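Local coordinates for protein acetate kinase (Entamoeba histolytica, PDB 4H0O) that interconverts acetate and acetyl phosphate as a pyrophosphate-dependent acetate kinase of the ASKHA superfamily, at residues L186-V191 and S217-V222; Q163-Y168 and K225-S230. All coordinates share one frame; numbering follows the deposited sequence.

In the fold
The chain first builds the sheet that holds strands 16-21 and 148-153, then reaches the short helix 163-166, the first half of contact 2. Helix 185-195 follows with the first half of contact 1, and strand 205-211 opens the second mixed sheet. Antiparallel strand 216-222 brings the chain back to that helix and closes contact 1, the inner loop. The next strand, 225-229, lies at the edge of the same sheet and returns to 163-168, so contact 2 encloses contact 1 entirely. Their centres are 13 Å apart, and the two strands pair directly through Gly220, Phe227 and Asp228. Contact 1 is deeply buried, whereas contact 2 lies next to the second subunit.

Contact 1 of 2, residues L186-V191 and S217-V222; sequences LSYEYV and SCCGIV
Ser217 OG is gripped twice: it hydrogen-bonds to Tyr188 OH at 2.6 Å, where either hydroxyl could be the donor, and to ND1 of His184, just ahead of helix 185-195. The contact sets this helix against strand 216-222 in the second mixed sheet of the ribonuclease H-like fold, the short axes 10.3 Å apart and inclined at 47°. Tyr188 does nearly all the work on the helix side. Its CG lies anti to the carbonyl carbon (chi1 -72°), which sends the ring out from the helix and lays one face against the strand. Ser217 OG meets the ring at its edge, near the plane. Since His184 is predicted to stabilise the transition state, Ser217 is probably a second-shell residue, with Tyr188 holding it from behind. Ser217, Cys219 and Ile221 direct their CB atoms to the helix, as alternation along a strand demands, while Cys218 turns to helix 299-324. Phe157 also packs on the tyrosine. Cys219 covers the ring face: its SG stands 4.5 Å from the Tyr188 ring centroid in a sulfur-aromatic contact, and its CB makes a CH-pi contact 3.6 Å from that centroid, 12° off the normal.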
ATOM      1  N   LEU B 186      10.048 -18.988  -4.178  1.00 32.32           N
ATOM      2  CA  LEU B 186      10.104 -20.374  -4.629  1.00 34.90           C
ATOM      3  C   LEU B 186       8.732 -20.876  -5.076  1.00 32.64           C
ATOM      4  O   LEU B 186       8.614 -21.597  -6.069  1.00 30.37           O
ATOM      5  CB  LEU B 186      10.668 -21.261  -3.517  1.00 24.19           C
ATOM      6  CG  LEU B 186      12.123 -20.989  -3.128  1.00 34.80           C
ATOM      7  CD1 LEU B 186      12.509 -21.757  -1.869  1.00 30.19           C
ATOM      8  CD2 LEU B 186      13.045 -21.355  -4.276  1.00 30.28           C
ATOM      9  N   SER B 187       7.698 -20.490  -4.335  1.00 30.40           N
ATOM     10  CA  SER B 187       6.321 -20.811  -4.693  1.00 33.16           C
ATOM     11  C   SER B 187       5.955 -20.212  -6.058  1.00 33.64           C
ATOM     12  O   SER B 187       5.378 -20.887  -6.915  1.00 29.25           O
ATOM     13  CB  SER B 187       5.378 -20.293  -3.602  1.00 34.37           C
ATOM     14  OG  SER B 187       4.019 -20.447  -3.961  1.00 32.33           O
ATOM     15  N   TYR B 188       6.315 -18.947  -6.257  1.00 30.35           N
ATOM     16  CA  TYR B 188       6.032 -18.250  -7.509  1.00 26.40           C
ATOM     17  C   TYR B 188       6.709 -18.893  -8.720  1.00 30.39           C
ATOM     18  O   TYR B 188       6.053 -19.156  -9.727  1.00 29.16           O
ATOM     19  CB  TYR B 188       6.421 -16.770  -7.397  1.00 24.33           C
ATOM     20  CG  TYR B 188       5.489 -15.966  -6.518  1.00 28.68           C
ATOM     21  CD1 TYR B 188       4.114 -16.077  -6.658  1.00 22.46           C
ATOM     22  CD2 TYR B 188       5.983 -15.104  -5.547  1.00 25.06           C
ATOM     23  CE1 TYR B 188       3.256 -15.353  -5.865  1.00 25.01           C
ATOM     24  CE2 TYR B 188       5.126 -14.371  -4.747  1.00 27.78           C
ATOM     25  CZ  TYR B 188       3.762 -14.506  -4.913  1.00 32.47           C
ATOM     26  OH  TYR B 188       2.889 -13.794  -4.124  1.00 27.49           O
ATOM     27  N   GLU B 189       8.014 -19.146  -8.633  1.00 33.55           N
ATOM     28  CA  GLU B 189       8.723 -19.719  -9.779  1.00 39.65           C
ATOM     29  C   GLU B 189       8.339 -21.176 -10.028  1.00 35.22           C
ATOM     30  O   GLU B 189       8.467 -21.674 -11.147  1.00 36.98           O
ATOM     31  CB  GLU B 189      10.246 -19.535  -9.682  1.00 40.74           C
ATOM     32  CG  GLU B 189      10.888 -19.992  -8.390  1.00 51.85           C
ATOM     33  CD  GLU B 189      12.348 -19.567  -8.296  1.00 58.92           C
ATOM     34  OE1 GLU B 189      13.076 -19.711  -9.305  1.00 46.15           O
ATOM     35  OE2 GLU B 189      12.764 -19.085  -7.218  1.00 48.02           O
ATOM     36  N   TYR B 190       7.843 -21.851  -8.996  1.00 35.69           N
ATOM     37  CA  TYR B 190       7.311 -23.196  -9.181  1.00 33.61           C
ATOM     38  C   TYR B 190       6.003 -23.145  -9.963  1.00 31.81           C
ATOM     39  O   TYR B 190       5.797 -23.926 -10.895  1.00 31.21           O
ATOM     40  CB  TYR B 190       7.076 -23.895  -7.843  1.00 31.51           C
ATOM     41  CG  TYR B 190       6.427 -25.256  -8.001  1.00 31.75           C
ATOM     42  CD1 TYR B 190       7.188 -26.374  -8.313  1.00 33.57           C
ATOM     43  CD2 TYR B 190       5.055 -25.421  -7.843  1.00 29.66           C
ATOM     44  CE1 TYR B 190       6.603 -27.621  -8.462  1.00 29.99           C
ATOM     45  CE2 TYR B 190       4.461 -26.663  -7.995  1.00 39.72           C
ATOM     46  CZ  TYR B 190       5.242 -27.759  -8.304  1.00 35.49           C
ATOM     47  OH  TYR B 190       4.664 -28.996  -8.452  1.00 42.82           O
ATOM     48  N   VAL B 191       5.115 -22.238  -9.563  1.00 29.30           N
ATOM     49  CA  VAL B 191       3.822 -22.082 -10.221  1.00 29.50           C
ATOM     50  C   VAL B 191       3.996 -21.649 -11.675  1.00 28.73           C
ATOM     51  O   VAL B 191       3.391 -22.229 -12.577  1.00 28.96           O
ATOM     52  CB  VAL B 191       2.922 -21.083  -9.468  1.00 30.32           C
ATOM     53  CG1 VAL B 191       1.717 -20.706 -10.312  1.00 22.53           C
ATOM     54  CG2 VAL B 191       2.471 -21.673  -8.138  1.00 30.03           C
ATOM     55  N   SER B 217       1.074 -12.934  -0.126  1.00 27.49           N
ATOM     56  CA  SER B 217       1.597 -11.912  -1.025  1.00 30.15           C
ATOM     57  C   SER B 217       1.057 -12.071  -2.445  1.00 30.13           C
ATOM     58  O   SER B 217       0.501 -13.114  -2.801  1.00 30.41           O
ATOM     59  CB  SER B 217       3.129 -11.942  -1.041  1.00 21.47           C
ATOM     60  OG  SER B 217       3.613 -13.068  -1.749  1.00 29.18           O
ATOM     61  N   CYS B 218       1.213 -11.020  -3.245  1.00 27.80           N
ATOM     62  CA  CYS B 218       0.918 -11.068  -4.672  1.00 28.20           C
ATOM     63  C   CYS B 218       2.180 -10.741  -5.451  1.00 32.80           C
ATOM     64  O   CYS B 218       3.050 -10.015  -4.958  1.00 31.42           O
ATOM     65  CB  CYS B 218      -0.164 -10.056  -5.040  1.00 30.18           C
ATOM     66  SG  CYS B 218      -1.803 -10.465  -4.438  1.00 36.79           S
ATOM     67  N   CYS B 219       2.277 -11.261  -6.669  1.00 26.05           N
ATOM     68  CA  CYS B 219       3.429 -10.972  -7.511  1.00 28.80           C
ATOM     69  C   CYS B 219       3.012 -10.640  -8.943  1.00 34.64           C
ATOM     70  O   CYS B 219       2.248 -11.382  -9.565  1.00 30.72           O
ATOM     71  CB  CYS B 219       4.398 -12.154  -7.513  1.00 25.03           C
ATOM     72  SG  CYS B 219       5.978 -11.812  -8.326  1.00 36.97           S
ATOM     73  N   GLY B 220       3.509  -9.521  -9.463  1.00 31.38           N
ATOM     74  CA  GLY B 220       3.289  -9.184 -10.857  1.00 22.89           C
ATOM     75  C   GLY B 220       4.393  -9.803 -11.694  1.00 30.13           C
ATOM     76  O   GLY B 220       5.574  -9.515 -11.482  1.00 34.33           O
ATOM     77  N   ILE B 221       4.014 -10.655 -12.642  1.00 29.41           N
ATOM     78  CA  ILE B 221       4.991 -11.411 -13.417  1.00 31.79           C
ATOM     79  C   ILE B 221       4.897 -11.128 -14.920  1.00 35.30           C
ATOM     80  O   ILE B 221       3.864 -11.373 -15.551  1.00 26.60           O
ATOM     81  CB  ILE B 221       4.852 -12.919 -13.144  1.00 34.57           C
ATOM     82  CG1 ILE B 221       5.080 -13.195 -11.655  1.00 26.89           C
ATOM     83  CG2 ILE B 221       5.837 -13.708 -13.989  1.00 26.69           C
ATOM     84  CD1 ILE B 221       4.663 -14.577 -11.209  1.00 27.69           C
ATOM     85  N   VAL B 222       5.984 -10.604 -15.481  1.00 36.37           N
ATOM     86  CA  VAL B 222       6.039 -10.292 -16.906  1.00 30.45           C
ATOM     87  C   VAL B 222       6.986 -11.252 -17.613  1.00 32.80           C
ATOM     88  O   VAL B 222       8.196 -11.235 -17.370  1.00 35.21           O
ATOM     89  CB  VAL B 222       6.490  -8.839 -17.155  1.00 39.57           C
ATOM     90  CG1 VAL B 222       6.536  -8.538 -18.652  1.00 26.37           C
ATOM     91  CG2 VAL B 222       5.556  -7.872 -16.453  1.00 36.68           C
TER

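Contact 2 of 2, residues Q163-Y168 and K225-S230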
ATOM      1  N   GLN B 163      15.370  -1.307  -9.603  1.00 39.37           N
ATOM      2  CA  GLN B 163      15.639  -0.412  -8.477  1.00 41.60           C
ATOM      3  C   GLN B 163      14.443   0.456  -8.093  1.00 39.80           C
ATOM      4  O   GLN B 163      14.126   0.597  -6.913  1.00 40.87           O
ATOM      5  CB  GLN B 163      16.853   0.478  -8.771  1.00 39.34           C
ATOM      6  CG  GLN B 163      17.206   1.437  -7.632  1.00 42.94           C
ATOM      7  CD  GLN B 163      18.347   2.378  -7.979  1.00 53.80           C
ATOM      8  OE1 GLN B 163      18.700   2.541  -9.147  1.00 54.00           O
ATOM      9  NE2 GLN B 163      18.930   3.001  -6.961  1.00 38.56           N
ATOM     10  N   ALA B 164      13.778   1.027  -9.091  1.00 39.74           N
ATOM     11  CA  ALA B 164      12.635   1.903  -8.853  1.00 41.69           C
ATOM     12  C   ALA B 164      11.500   1.195  -8.116  1.00 44.91           C
ATOM     13  O   ALA B 164      10.741   1.827  -7.376  1.00 48.11           O
ATOM     14  CB  ALA B 164      12.131   2.484 -10.166  1.00 34.20           C
ATOM     15  N   GLU B 165      11.389  -0.115  -8.323  1.00 36.75           N
ATOM     16  CA  GLU B 165      10.321  -0.902  -7.713  1.00 34.50           C
ATOM     17  C   GLU B 165      10.731  -1.429  -6.337  1.00 36.79           C
ATOM     18  O   GLU B 165       9.880  -1.809  -5.532  1.00 36.58           O
ATOM     19  CB  GLU B 165       9.942  -2.071  -8.626  1.00 41.30           C
ATOM     20  CG  GLU B 165      10.036  -1.764 -10.117  1.00 54.33           C
ATOM     21  CD  GLU B 165       8.828  -1.012 -10.638  1.00 62.54           C
ATOM     22  OE1 GLU B 165       7.693  -1.381 -10.268  1.00 69.22           O
ATOM     23  OE2 GLU B 165       9.011  -0.052 -11.417  1.00 54.54           O
ATOM     24  N   ARG B 166      12.037  -1.454  -6.075  1.00 29.11           N
ATOM     25  CA  ARG B 166      12.562  -1.921  -4.791  1.00 31.74           C
ATOM     26  C   ARG B 166      12.798  -0.765  -3.829  1.00 35.03           C
ATOM     27  O   ARG B 166      13.096  -0.981  -2.650  1.00 32.57           O
ATOM     28  CB  ARG B 166      13.889  -2.664  -4.982  1.00 33.50           C
ATOM     29  CG  ARG B 166      13.808  -3.975  -5.740  1.00 42.97           C
ATOM     30  CD  ARG B 166      15.171  -4.659  -5.799  1.00 46.50           C
ATOM     31  NE  ARG B 166      15.630  -5.094  -4.481  1.00 51.79           N
ATOM     32  CZ  ARG B 166      16.902  -5.315  -4.161  1.00 54.17           C
ATOM     33  NH1 ARG B 166      17.857  -5.135  -5.064  1.00 54.54           N
ATOM     34  NH2 ARG B 166      17.217  -5.709  -2.936  1.00 49.69           N
ATOM     35  N   THR B 167      12.666   0.457  -4.339  1.00 28.97           N
ATOM     36  CA  THR B 167      13.064   1.656  -3.596  1.00 29.61           C
ATOM     37  C   THR B 167      11.899   2.393  -2.936  1.00 30.31           C
ATOM     38  O   THR B 167      10.927   2.765  -3.600  1.00 31.65           O
ATOM     39  CB  THR B 167      13.803   2.655  -4.510  1.00 37.13           C
ATOM     40  OG1 THR B 167      14.959   2.024  -5.075  1.00 38.87           O
ATOM     41  CG2 THR B 167      14.232   3.890  -3.728  1.00 36.79           C
ATOM     42  N   TYR B 168      12.012   2.617  -1.629  1.00 35.25           N
ATOM     43  CA  TYR B 168      11.046   3.438  -0.912  1.00 36.65           C
ATOM     44  C   TYR B 168      11.461   4.908  -0.954  1.00 32.17           C
ATOM     45  O   TYR B 168      12.650   5.231  -0.907  1.00 34.91           O
ATOM     46  CB  TYR B 168      10.900   2.955   0.532  1.00 32.42           C
ATOM     47  CG  TYR B 168      10.250   1.597   0.645  1.00 33.88           C
ATOM     48  CD1 TYR B 168       8.893   1.437   0.392  1.00 31.91           C
ATOM     49  CD2 TYR B 168      10.987   0.475   1.006  1.00 35.92           C
ATOM     50  CE1 TYR B 168       8.288   0.202   0.492  1.00 30.26           C
ATOM     51  CE2 TYR B 168      10.389  -0.770   1.109  1.00 38.14           C
ATOM     52  CZ  TYR B 168       9.037  -0.898   0.850  1.00 38.48           C
ATOM     53  OH  TYR B 168       8.427  -2.126   0.949  1.00 37.94           O
ATOM     54  N   LYS B 225       9.072 -13.528 -15.263  1.00 34.72           N
ATOM     55  CA  LYS B 225       9.930 -12.869 -14.281  1.00 42.14           C
ATOM     56  C   LYS B 225       9.174 -11.911 -13.366  1.00 36.92           C
ATOM     57  O   LYS B 225       8.267 -11.198 -13.803  1.00 36.87           O
ATOM     58  CB  LYS B 225      11.094 -12.154 -14.981  1.00 39.00           C
ATOM     59  CG  LYS B 225      12.171 -13.113 -15.477  1.00 41.29           C
ATOM     60  CD  LYS B 225      12.688 -12.740 -16.858  1.00 54.76           C
ATOM     61  CE  LYS B 225      13.713 -11.621 -16.801  1.00 62.35           C
ATOM     62  NZ  LYS B 225      14.268 -11.329 -18.155  1.00 69.61           N
ATOM     63  N   SER B 226       9.547 -11.913 -12.090  1.00 33.30           N
ATOM     64  CA  SER B 226       8.957 -11.004 -11.116  1.00 35.92           C
ATOM     65  C   SER B 226       9.238  -9.559 -11.519  1.00 32.26           C
ATOM     66  O   SER B 226      10.395  -9.181 -11.716  1.00 30.83           O
ATOM     67  CB  SER B 226       9.533 -11.281  -9.726  1.00 31.23           C
ATOM     68  OG  SER B 226       9.023 -10.372  -8.767  1.00 33.89           O
ATOM     69  N   PHE B 227       8.182  -8.763 -11.666  1.00 34.20           N
ATOM     70  CA  PHE B 227       8.323  -7.342 -11.963  1.00 25.75           C
ATOM     71  C   PHE B 227       8.162  -6.544 -10.673  1.00 31.73           C
ATOM     72  O   PHE B 227       8.970  -5.669 -10.362  1.00 30.75           O
ATOM     73  CB  PHE B 227       7.292  -6.898 -13.006  1.00 35.61           C
ATOM     74  CG  PHE B 227       7.485  -5.483 -13.487  1.00 31.83           C
ATOM     75  CD1 PHE B 227       8.295  -5.214 -14.581  1.00 36.85           C
ATOM     76  CD2 PHE B 227       6.856  -4.423 -12.846  1.00 38.56           C
ATOM     77  CE1 PHE B 227       8.476  -3.913 -15.026  1.00 32.79           C
ATOM     78  CE2 PHE B 227       7.034  -3.117 -13.287  1.00 35.25           C
ATOM     79  CZ  PHE B 227       7.845  -2.864 -14.378  1.00 39.30           C
ATOM     80  N   ASP B 228       7.111  -6.844  -9.920  1.00 29.85           N
ATOM     81  CA  ASP B 228       6.958  -6.268  -8.590  1.00 32.71           C
ATOM     82  C   ASP B 228       6.217  -7.237  -7.683  1.00 34.08           C
ATOM     83  O   ASP B 228       5.626  -8.212  -8.158  1.00 35.56           O
ATOM     84  CB  ASP B 228       6.237  -4.920  -8.641  1.00 28.02           C
ATOM     85  CG  ASP B 228       6.463  -4.093  -7.384  1.00 44.35           C
ATOM     86  OD1 ASP B 228       7.424  -4.388  -6.641  1.00 42.20           O
ATOM     87  OD2 ASP B 228       5.686  -3.150  -7.134  1.00 45.64           O
ATOM     88  N   THR B 229       6.254  -6.973  -6.380  1.00 36.09           N
ATOM     89  CA  THR B 229       5.638  -7.876  -5.418  1.00 35.67           C
ATOM     90  C   THR B 229       5.111  -7.148  -4.185  1.00 37.23           C
ATOM     91  O   THR B 229       5.442  -5.987  -3.942  1.00 39.35           O
ATOM     92  CB  THR B 229       6.609  -8.988  -4.991  1.00 33.90           C
ATOM     93  OG1 THR B 229       5.889 -10.021  -4.305  1.00 36.29           O
ATOM     94  CG2 THR B 229       7.691  -8.427  -4.080  1.00 34.46           C
ATOM     95  N   SER B 230       4.316  -7.861  -3.397  1.00 38.50           N
ATOM     96  CA  SER B 230       3.515  -7.257  -2.339  1.00 27.33           C
ATOM     97  C   SER B 230       4.282  -6.992  -1.042  1.00 31.92           C
ATOM     98  O   SER B 230       4.093  -5.954  -0.403  1.00 27.36           O
ATOM     99  CB  SER B 230       2.314  -8.158  -2.053  1.00 30.67           C
ATOM    100  OG  SER B 230       1.253  -7.423  -1.490  1.00 43.48           O
TER
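Glu165 reaches from the short helix 163-166 across to Phe227 and Asp228 on the edge strand, and every heavy atom of its side chain lies near one of them. Its CB starts toward the strand and comes 4.0 Å from Asp228 OD1. The next atom, CG, sits 4.1 Å from the backbone O of Phe227. There the chain bends (chi2 -81°), bringing the carboxylate to the phenyl ring. Glu165 CD lies 3.8 Å from Phe227 CE2, and OE1 comes closer, 3.5 Å from the same carbon; OE2 is the more distant oxygen. Carboxylate and ring planes are 55° apart, so the two groups meet obliquely rather than stacking. Phe227 and Asp228 form a classic beta bulge, both facing Gly220 of strand 216-222. Phe227 has the near-helical backbone expected at its first position, and the extra residue lets two consecutive side chains reach the same glutamate. Phe227 also packs on Val222 and Ile324. Like charges gather here: Glu165 OE1 is 4.1 Å from Asp228 OD2, and Glu323 OE1 lies close to both, which could raise the pKa of one of these acids. Lys180 and, from the second subunit, Lys315 make long, weak ion pairs with Asp228, while Lys311 of that subunit packs on Glu165. Asp228 OD1 also turns back on its own strand, accepting a weak hydrogen bond from Thr229 N at 2.8 Å.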